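Local coordinates for protein glutathione S-transferase (Bombyx mori, PDB 4E8H) that probably catalyses the conjugation of glutathione to electrophilic compounds, working as a homodimer whose subunits each join a thioredoxin-like domain to a helical domain, at residues S87-P90 with Q95-I98; P151-E156 with V160-I165. All coordinates share one frame; numbering follows the deposited sequence.

Interaction 1 (S87-P90 with Q95-I98); sequences SLYP and QRAI
Pro-90 and Gln-95 meet where the linker between the thioredoxin-like and helical domains of a glutathione transferase turns into the first long helix of the second domain, and residues 87-90 and 95-98 illustrate how such a linker is fastened to the helix it introduces. The side chain of Gln-95 crosses the proline ring at about a right angle, CB of Gln-95 lying 3.7 Å from CG of Pro-90 while OE1 hangs beside Pro-90 CB at the same distance. This is a light contact at the solvent-facing side. One residue further, Arg-96 does most of the work. With CG anti to the backbone N (chi1 -176°) and a bend at the CG-CD bond, its chain crosses the Tyr-89 side chain at about a right angle, and NE donates to Pro-90 O at 3.0 Å. The bond is bent, 145° at the hydrogen, and the donor stands well out of the carbonyl plane. Beyond it the guanidinium lies against one face of the Tyr-89 ring, near the rim, the two planes inclined by 47°. NH2 is held by Asn-80 and lies 3.2 Å from Tyr-89 O. The phenol points past the arginine and bonds through OH to Asp-100, which fixes the ring that the guanidinium rests on. A leucine in place of Arg-96 would probably leave Pro-90 O without this donor, take a hydrogen-bonding partner from Asn-80 and uncover part of the Tyr-89 ring. The contact thus sits at the domain junction, between helix 71-82, whose Thr-76, Val-79 and Asn-80 touch Tyr-89, and helix 93-124, and it borders the dimer interface, where Arg-96 packs on Asn-80 of the second subunit and its NH1 lies close to NH1 of that subunit's own Arg-96.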
loop_
_atom_site.group_PDB
_atom_site.type_symbol
_atom_site.label_atom_id
_atom_site.label_comp_id
_atom_site.label_asym_id
_atom_site.label_seq_id
_atom_site.Cartn_x
_atom_site.Cartn_y
_atom_site.Cartn_z
ATOM N N SER B 87 12.914 2.472 16.107
ATOM C CA SER B 87 12.554 3.896 16.009
ATOM C C SER B 87 12.007 4.312 14.638
ATOM O O SER B 87 11.125 5.170 14.551
ATOM C CB SER B 87 13.738 4.785 16.397
ATOM O OG SER B 87 14.788 4.683 15.450
ATOM N N LEU B 88 12.536 3.702 13.577
ATOM C CA LEU B 88 12.079 3.954 12.207
ATOM C C LEU B 88 10.729 3.305 11.892
ATOM O O LEU B 88 10.107 3.622 10.875
ATOM C CB LEU B 88 13.110 3.452 11.187
ATOM C CG LEU B 88 14.247 4.323 10.636
ATOM C CD1 LEU B 88 14.847 3.631 9.399
ATOM C CD2 LEU B 88 13.793 5.737 10.282
ATOM N N TYR B 89 10.296 2.387 12.752
ATOM C CA TYR B 89 9.069 1.619 12.535
ATOM C C TYR B 89 8.696 0.906 13.839
ATOM O O TYR B 89 8.833 -0.318 13.938
ATOM C CB TYR B 89 9.276 0.624 11.380
ATOM C CG TYR B 89 8.025 -0.044 10.841
ATOM C CD1 TYR B 89 6.932 0.709 10.407
ATOM C CD2 TYR B 89 7.949 -1.434 10.731
ATOM C CE1 TYR B 89 5.784 0.093 9.903
ATOM C CE2 TYR B 89 6.809 -2.057 10.224
ATOM C CZ TYR B 89 5.731 -1.290 9.815
ATOM O OH TYR B 89 4.604 -1.902 9.314
ATOM N N PRO B 90 8.241 1.676 14.854
ATOM C CA PRO B 90 8.008 1.160 16.207
ATOM C C PRO B 90 6.985 0.038 16.272
ATOM O O PRO B 90 6.112 -0.066 15.407
ATOM C CB PRO B 90 7.501 2.389 16.976
ATOM C CG PRO B 90 7.053 3.345 15.931
ATOM C CD PRO B 90 7.979 3.124 14.787
ATOM N N GLN B 95 1.347 3.499 17.140
ATOM C CA GLN B 95 2.388 4.174 16.361
ATOM C C GLN B 95 2.677 3.457 15.040
ATOM O O GLN B 95 2.882 4.107 14.013
ATOM C CB GLN B 95 3.668 4.344 17.182
ATOM C CG GLN B 95 3.598 5.469 18.213
ATOM C CD GLN B 95 4.823 5.530 19.112
ATOM O OE1 GLN B 95 5.544 4.545 19.271
ATOM N NE2 GLN B 95 5.057 6.692 19.712
ATOM N N ARG B 96 2.680 2.124 15.069
ATOM C CA ARG B 96 2.855 1.326 13.855
ATOM C C ARG B 96 1.699 1.541 12.875
ATOM O O ARG B 96 1.922 1.648 11.668
ATOM C CB ARG B 96 2.994 -0.158 14.198
ATOM C CG ARG B 96 3.286 -1.059 13.002
ATOM C CD ARG B 96 3.693 -2.438 13.468
ATOM N NE ARG B 96 5.066 -2.446 13.969
ATOM C CZ ARG B 96 6.058 -3.154 13.438
ATOM N NH1 ARG B 96 5.839 -3.942 12.392
ATOM N NH2 ARG B 96 7.272 -3.088 13.966
ATOM N N ALA B 97 0.476 1.609 13.402
ATOM C CA ALA B 97 -0.728 1.808 12.588
ATOM C C ALA B 97 -0.723 3.125 11.811
ATOM O O ALA B 97 -1.102 3.156 10.638
ATOM C CB ALA B 97 -1.980 1.707 13.449
ATOM N N ILE B 98 -0.302 4.204 12.472
ATOM C CA ILE B 98 -0.190 5.520 11.833
ATOM C C ILE B 98 0.815 5.471 10.677
ATOM O O ILE B 98 0.535 5.970 9.584
ATOM C CB ILE B 98 0.188 6.633 12.853
ATOM C CG1 ILE B 98 -0.877 6.734 13.954
ATOM C CG2 ILE B 98 0.357 7.983 12.151
ATOM C CD1 ILE B 98 -0.465 7.577 15.162
#

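Interaction 2 (P151-E156 with V160-I165)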
loop_
_atom_site.group_PDB
_atom_site.type_symbol
_atom_site.label_atom_id
_atom_site.label_comp_id
_atom_site.label_asym_id
_atom_site.label_seq_id
_atom_site.Cartn_x
_atom_site.Cartn_y
_atom_site.Cartn_z
ATOM N N PRO B 151 6.390 17.108 13.640
ATOM C CA PRO B 151 7.588 17.381 12.852
ATOM C C PRO B 151 7.796 16.371 11.718
ATOM O O PRO B 151 8.488 16.675 10.746
ATOM C CB PRO B 151 8.716 17.277 13.879
ATOM C CG PRO B 151 8.194 16.364 14.925
ATOM C CD PRO B 151 6.712 16.587 14.983
ATOM N N PHE B 152 7.208 15.183 11.853
ATOM C CA PHE B 152 7.317 14.135 10.836
ATOM C C PHE B 152 5.939 13.547 10.539
ATOM O O PHE B 152 5.000 13.768 11.305
ATOM C CB PHE B 152 8.326 13.065 11.271
ATOM C CG PHE B 152 9.734 13.584 11.384
ATOM C CD1 PHE B 152 10.502 13.798 10.243
ATOM C CD2 PHE B 152 10.285 13.882 12.628
ATOM C CE1 PHE B 152 11.801 14.290 10.336
ATOM C CE2 PHE B 152 11.588 14.373 12.732
ATOM C CZ PHE B 152 12.345 14.576 11.583
ATOM N N VAL B 153 5.814 12.813 9.435
ATOM C CA VAL B 153 4.489 12.398 8.946
ATOM C C VAL B 153 3.673 11.560 9.936
ATOM O O VAL B 153 2.447 11.662 9.966
ATOM C CB VAL B 153 4.533 11.705 7.549
ATOM C CG1 VAL B 153 5.034 12.674 6.483
ATOM C CG2 VAL B 153 5.376 10.431 7.578
ATOM N N ALA B 154 4.352 10.755 10.751
ATOM C CA ALA B 154 3.666 9.857 11.678
ATOM C C ALA B 154 3.759 10.274 13.148
ATOM O O ALA B 154 3.194 9.606 14.016
ATOM C CB ALA B 154 4.164 8.430 11.497
ATOM N N GLY B 155 4.459 11.372 13.426
ATOM C CA GLY B 155 4.610 11.850 14.800
ATOM C C GLY B 155 5.916 12.574 15.070
ATOM O O GLY B 155 6.376 13.367 14.247
ATOM N N GLU B 156 6.516 12.287 16.225
ATOM C CA GLU B 156 7.682 13.032 16.715
ATOM C C GLU B 156 9.011 12.627 16.081
ATOM O O GLU B 156 9.949 13.425 16.036
ATOM C CB GLU B 156 7.784 12.937 18.245
ATOM C CG GLU B 156 6.693 13.698 19.004
ATOM C CD GLU B 156 6.624 15.174 18.633
ATOM O OE1 GLU B 156 7.677 15.851 18.641
ATOM O OE2 GLU B 156 5.512 15.659 18.339
ATOM N N VAL B 160 10.017 5.206 8.242
ATOM C CA VAL B 160 10.083 4.765 6.843
ATOM C C VAL B 160 9.087 5.528 5.963
ATOM O O VAL B 160 9.326 5.716 4.768
ATOM C CB VAL B 160 9.880 3.230 6.682
ATOM C CG1 VAL B 160 11.065 2.468 7.260
ATOM C CG2 VAL B 160 8.566 2.767 7.323
ATOM N N ALA B 161 7.984 5.972 6.569
ATOM C CA ALA B 161 6.975 6.762 5.871
ATOM C C ALA B 161 7.534 8.090 5.350
ATOM O O ALA B 161 7.266 8.460 4.207
ATOM C CB ALA B 161 5.759 6.985 6.756
ATOM N N ASP B 162 8.314 8.791 6.177
ATOM C CA ASP B 162 9.004 10.020 5.750
ATOM C C ASP B 162 9.975 9.761 4.604
ATOM O O ASP B 162 10.073 10.566 3.678
ATOM C CB ASP B 162 9.781 10.652 6.906
ATOM C CG ASP B 162 8.894 11.035 8.064
ATOM O OD1 ASP B 162 8.241 12.096 7.995
ATOM O OD2 ASP B 162 8.859 10.273 9.051
ATOM N N ILE B 163 10.692 8.642 4.681
ATOM C CA ILE B 163 11.716 8.302 3.693
ATOM C C ILE B 163 11.122 8.065 2.295
ATOM O O ILE B 163 11.653 8.580 1.309
ATOM C CB ILE B 163 12.613 7.111 4.164
ATOM C CG1 ILE B 163 13.314 7.461 5.488
ATOM C CG2 ILE B 163 13.635 6.732 3.084
ATOM C CD1 ILE B 163 14.199 6.350 6.067
ATOM N N THR B 164 10.023 7.316 2.202
ATOM C CA THR B 164 9.404 7.059 0.891
ATOM C C THR B 164 8.656 8.275 0.324
ATOM O O THR B 164 8.711 8.535 -0.881
ATOM C CB THR B 164 8.514 5.780 0.872
ATOM O OG1 THR B 164 7.912 5.632 -0.421
ATOM C CG2 THR B 164 7.426 5.836 1.940
ATOM N N ILE B 165 7.979 9.015 1.201
ATOM C CA ILE B 165 7.270 10.235 0.813
ATOM C C ILE B 165 8.249 11.310 0.309
ATOM O O ILE B 165 7.971 11.983 -0.688
ATOM C CB ILE B 165 6.347 10.752 1.962
ATOM C CG1 ILE B 165 5.130 9.826 2.111
ATOM C CG2 ILE B 165 5.899 12.194 1.711
ATOM C CD1 ILE B 165 4.327 10.011 3.398
HETATM O O HOH W 1 7.116 9.828 10.912
#
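Asp-162 and Val-153 are joined at the start of helix 160-174, where Thr-159 and Asp-162 are spaced as in a capping box and OD2 of Asp-162 takes the backbone N-H of Thr-159; with CG anti to its own carbonyl carbon (chi1 -60°), the same carboxylate also gathers in the preceding loop. The direct polar link is the bond from Val-153 N to Asp-162 OD1, 2.9 Å long and almost straight at 177°, received on the syn side and slightly out of the carboxylate plane. OD1 has a second donor in Trp-188 NE1 of helix 183-196, so this buried oxygen is gripped from two parts of the domain. The type I turn from Phe-152 to Gly-155 presents the Val-153 N-H to it. Apolar packing follows the same residues. Val-153 CG2 sits 3.6 Å from Ala-161 CB, and Val-153 CG1 meets Ile-165 CD1 tip to tip at 4.1 Å, so the two methyls of one valine reach successive turns of the helix. The carboxylate also meets an aromatic edge: Phe-152 lies across it, the planes 80° apart, with OD1 at the ring edge 3.6 Å from CD1; the ring packs on Arg-191, Thr-192 and Met-195 of helix 183-196. The remaining link is indirect: a water donates to Asp-162 OD2 at 2.6 Å and accepts from Ala-154 N at 2.9 Å.

Overall arrangement
From the N terminus, the chain completes the glutathione-binding thioredoxin-like domain, whose last helix is 71-82, before interaction 1 closes a short loop into helix 93-124. It then runs through helix 130-146, and interaction 2 closes a second short loop into helix 160-174. The two loops follow in series, neither nested nor crossed, yet their centres lie only 10 Å apart. They meet directly: Leu-88 O is 3.1 Å from Val-160 N, a probable hydrogen bond, and the side chains of Tyr-89 and Ile-98 pack on Val-160 and Ala-154 respectively. The start of helix 160-174, inside the helical domain, is thereby tied to the interdomain linker.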